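Local coordinates for protein monosaccharide-transporting ATPase (Actinobacillus succinogenes, PDB 5DTE) that probably serves as the periplasmic sugar-binding component of an ABC transporter and binds D-allose, at residues I280-K285 with S294-D299. Residues are numbered along the deposited sequence; the frame is centred on the assembly and turned at random.
Sequences IEHALK and SVYYVD
H282, on helix 272-287, turns the edge of its imidazole toward the phenol face of Y296 on strand 295-297, an offset edge-to-face (T-shaped) pair. The ring centroids lie 5.7 Å apart and the planes meet at 81°. The tyrosine can be followed outward from its backbone. Its CB, on the bond pointing toward the helix, makes the nearest approach, 3.9 Å from H282 CE1. CG stands anti to the backbone N (chi1 173°), a setting that sends the hydroxyl toward K274 while CB stays next to the histidine. Y296 CG is still 4.3 Å from H282 CE1, and Y296 CD1 lies 4.4 Å from both H282 CE1 and NE2, so the imidazole is displaced from the ring centre toward the CB side. Farther out the ring draws away from the histidine. At the tip, OH has a weak hydrogen bond with K274 NZ, two turns earlier on the same helix, and I278 also touches the side chain. Tyrosine suits this site because its ring offers a broad nonpolar surface while its hydroxyl finds a polar partner. H282 is buried, and its compact planar ring can meet Y296 with an edge and also touch V134 of strand 132-135. No hydrogen bond joins the two segments, and only 68 Å² is buried between them. Backbone hydrogen bonds between Y296 and G135 place the weakly bonded strand 295-297 beside strand 132-135, while I280 and A283 rest on strand 87-90. The H282-Y296 pair thus joins the helix to an edge strand of the six-stranded parallel sheet, the alpha/beta layering of one Rossmann-like lobe of a two-lobed periplasmic sugar-binding protein.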
loop_
_atom_site.group_PDB
_atom_site.type_symbol
_atom_site.label_atom_id
_atom_site.label_comp_id
_atom_site.label_asym_id
_atom_site.label_seq_id
_atom_site.Cartn_x
_atom_site.Cartn_y
_atom_site.Cartn_z
ATOM N N ILE A 280 -5.778 -15.438 2.791
ATOM C CA ILE A 280 -5.733 -16.899 2.706
ATOM C C ILE A 280 -6.729 -17.553 3.663
ATOM O O ILE A 280 -7.272 -18.622 3.369
ATOM C CB ILE A 280 -4.319 -17.427 3.020
ATOM C CG1 ILE A 280 -3.309 -16.846 2.033
ATOM C CG2 ILE A 280 -4.283 -18.959 3.029
ATOM C CD1 ILE A 280 -1.888 -16.836 2.560
ATOM N N GLU A 281 -6.963 -16.908 4.807
ATOM C CA GLU A 281 -7.924 -17.417 5.779
ATOM C C GLU A 281 -9.348 -17.243 5.227
ATOM O O GLU A 281 -10.242 -18.061 5.491
ATOM C CB GLU A 281 -7.762 -16.707 7.129
ATOM C CG GLU A 281 -6.944 -17.490 8.185
ATOM C CD GLU A 281 -7.796 -18.470 9.016
ATOM O OE1 GLU A 281 -9.046 -18.445 8.888
ATOM O OE2 GLU A 281 -7.211 -19.256 9.804
ATOM N N HIS A 282 -9.526 -16.189 4.430
ATOM C CA HIS A 282 -10.822 -15.821 3.878
ATOM C C HIS A 282 -11.174 -16.660 2.667
ATOM O O HIS A 282 -12.341 -16.965 2.433
ATOM C CB HIS A 282 -10.840 -14.339 3.499
ATOM C CG HIS A 282 -11.263 -13.436 4.613
ATOM N ND1 HIS A 282 -11.659 -12.123 4.401
ATOM C CD2 HIS A 282 -11.364 -13.640 5.946
ATOM C CE1 HIS A 282 -11.982 -11.575 5.551
ATOM N NE2 HIS A 282 -11.811 -12.471 6.512
ATOM N N ALA A 283 -10.165 -17.013 1.884
ATOM C CA ALA A 283 -10.368 -17.916 0.757
ATOM C C ALA A 283 -10.876 -19.265 1.262
ATOM O O ALA A 283 -11.876 -19.782 0.768
ATOM C CB ALA A 283 -9.066 -18.087 -0.042
ATOM N N LEU A 284 -10.180 -19.800 2.269
ATOM C CA LEU A 284 -10.462 -21.105 2.861
ATOM C C LEU A 284 -11.871 -21.212 3.396
ATOM O O LEU A 284 -12.504 -22.266 3.278
ATOM C CB LEU A 284 -9.473 -21.404 3.992
ATOM C CG LEU A 284 -8.040 -21.638 3.524
ATOM C CD1 LEU A 284 -7.096 -21.742 4.704
ATOM C CD2 LEU A 284 -7.964 -22.873 2.650
ATOM N N LYS A 285 -12.349 -20.125 4.003
ATOM C CA LYS A 285 -13.707 -20.089 4.530
ATOM C C LYS A 285 -14.674 -20.205 3.373
ATOM O O LYS A 285 -15.572 -21.034 3.392
ATOM C CB LYS A 285 -13.972 -18.814 5.329
ATOM C CG LYS A 285 -13.538 -18.870 6.804
ATOM C CD LYS A 285 -13.966 -17.590 7.557
ATOM C CE LYS A 285 -13.215 -17.383 8.874
ATOM N NZ LYS A 285 -12.943 -15.916 9.064
ATOM N N SER A 294 -17.559 -8.426 3.748
ATOM C CA SER A 294 -17.241 -7.911 2.414
ATOM C C SER A 294 -15.978 -7.066 2.434
ATOM O O SER A 294 -15.289 -6.945 1.415
ATOM C CB SER A 294 -18.392 -7.093 1.841
ATOM O OG SER A 294 -19.268 -7.932 1.123
ATOM N N VAL A 295 -15.692 -6.477 3.597
ATOM C CA VAL A 295 -14.481 -5.682 3.814
ATOM C C VAL A 295 -13.798 -6.059 5.124
ATOM O O VAL A 295 -14.453 -6.280 6.126
ATOM C CB VAL A 295 -14.784 -4.179 3.850
ATOM C CG1 VAL A 295 -13.481 -3.365 3.827
ATOM C CG2 VAL A 295 -15.673 -3.796 2.694
ATOM N N TYR A 296 -12.475 -6.137 5.116
ATOM C CA TYR A 296 -11.727 -6.361 6.348
ATOM C C TYR A 296 -10.499 -5.455 6.288
ATOM O O TYR A 296 -9.639 -5.575 5.400
ATOM C CB TYR A 296 -11.366 -7.852 6.527
ATOM C CG TYR A 296 -10.437 -8.190 7.680
ATOM C CD1 TYR A 296 -10.916 -8.802 8.843
ATOM C CD2 TYR A 296 -9.068 -7.909 7.600
ATOM C CE1 TYR A 296 -10.054 -9.110 9.903
ATOM C CE2 TYR A 296 -8.207 -8.205 8.641
ATOM C CZ TYR A 296 -8.697 -8.807 9.784
ATOM O OH TYR A 296 -7.803 -9.095 10.791
ATOM N N TYR A 297 -10.471 -4.521 7.233
ATOM C CA TYR A 297 -9.393 -3.564 7.430
ATOM C C TYR A 297 -8.536 -3.981 8.623
ATOM O O TYR A 297 -8.998 -3.912 9.763
ATOM C CB TYR A 297 -9.944 -2.161 7.697
ATOM C CG TYR A 297 -10.496 -1.392 6.517
ATOM C CD1 TYR A 297 -9.859 -1.409 5.286
ATOM C CD2 TYR A 297 -11.653 -0.625 6.647
ATOM C CE1 TYR A 297 -10.360 -0.691 4.207
ATOM C CE2 TYR A 297 -12.168 0.088 5.575
ATOM C CZ TYR A 297 -11.515 0.050 4.355
ATOM O OH TYR A 297 -12.002 0.765 3.285
ATOM N N VAL A 298 -7.302 -4.410 8.357
ATOM C CA VAL A 298 -6.303 -4.610 9.401
ATOM C C VAL A 298 -6.076 -3.259 10.076
ATOM O O VAL A 298 -6.272 -2.212 9.439
ATOM C CB VAL A 298 -4.985 -5.198 8.814
ATOM C CG1 VAL A 298 -3.765 -4.660 9.511
ATOM C CG2 VAL A 298 -4.997 -6.697 8.911
ATOM N N ASP A 299 -5.714 -3.266 11.360
ATOM C CA ASP A 299 -5.450 -2.007 12.061
ATOM C C ASP A 299 -3.968 -1.633 12.061
ATOM O O ASP A 299 -3.162 -2.254 12.745
ATOM C CB ASP A 299 -5.999 -2.076 13.487
ATOM C CG ASP A 299 -7.521 -2.120 13.509
ATOM O OD1 ASP A 299 -8.138 -1.395 12.696
ATOM O OD2 ASP A 299 -8.096 -2.881 14.319
#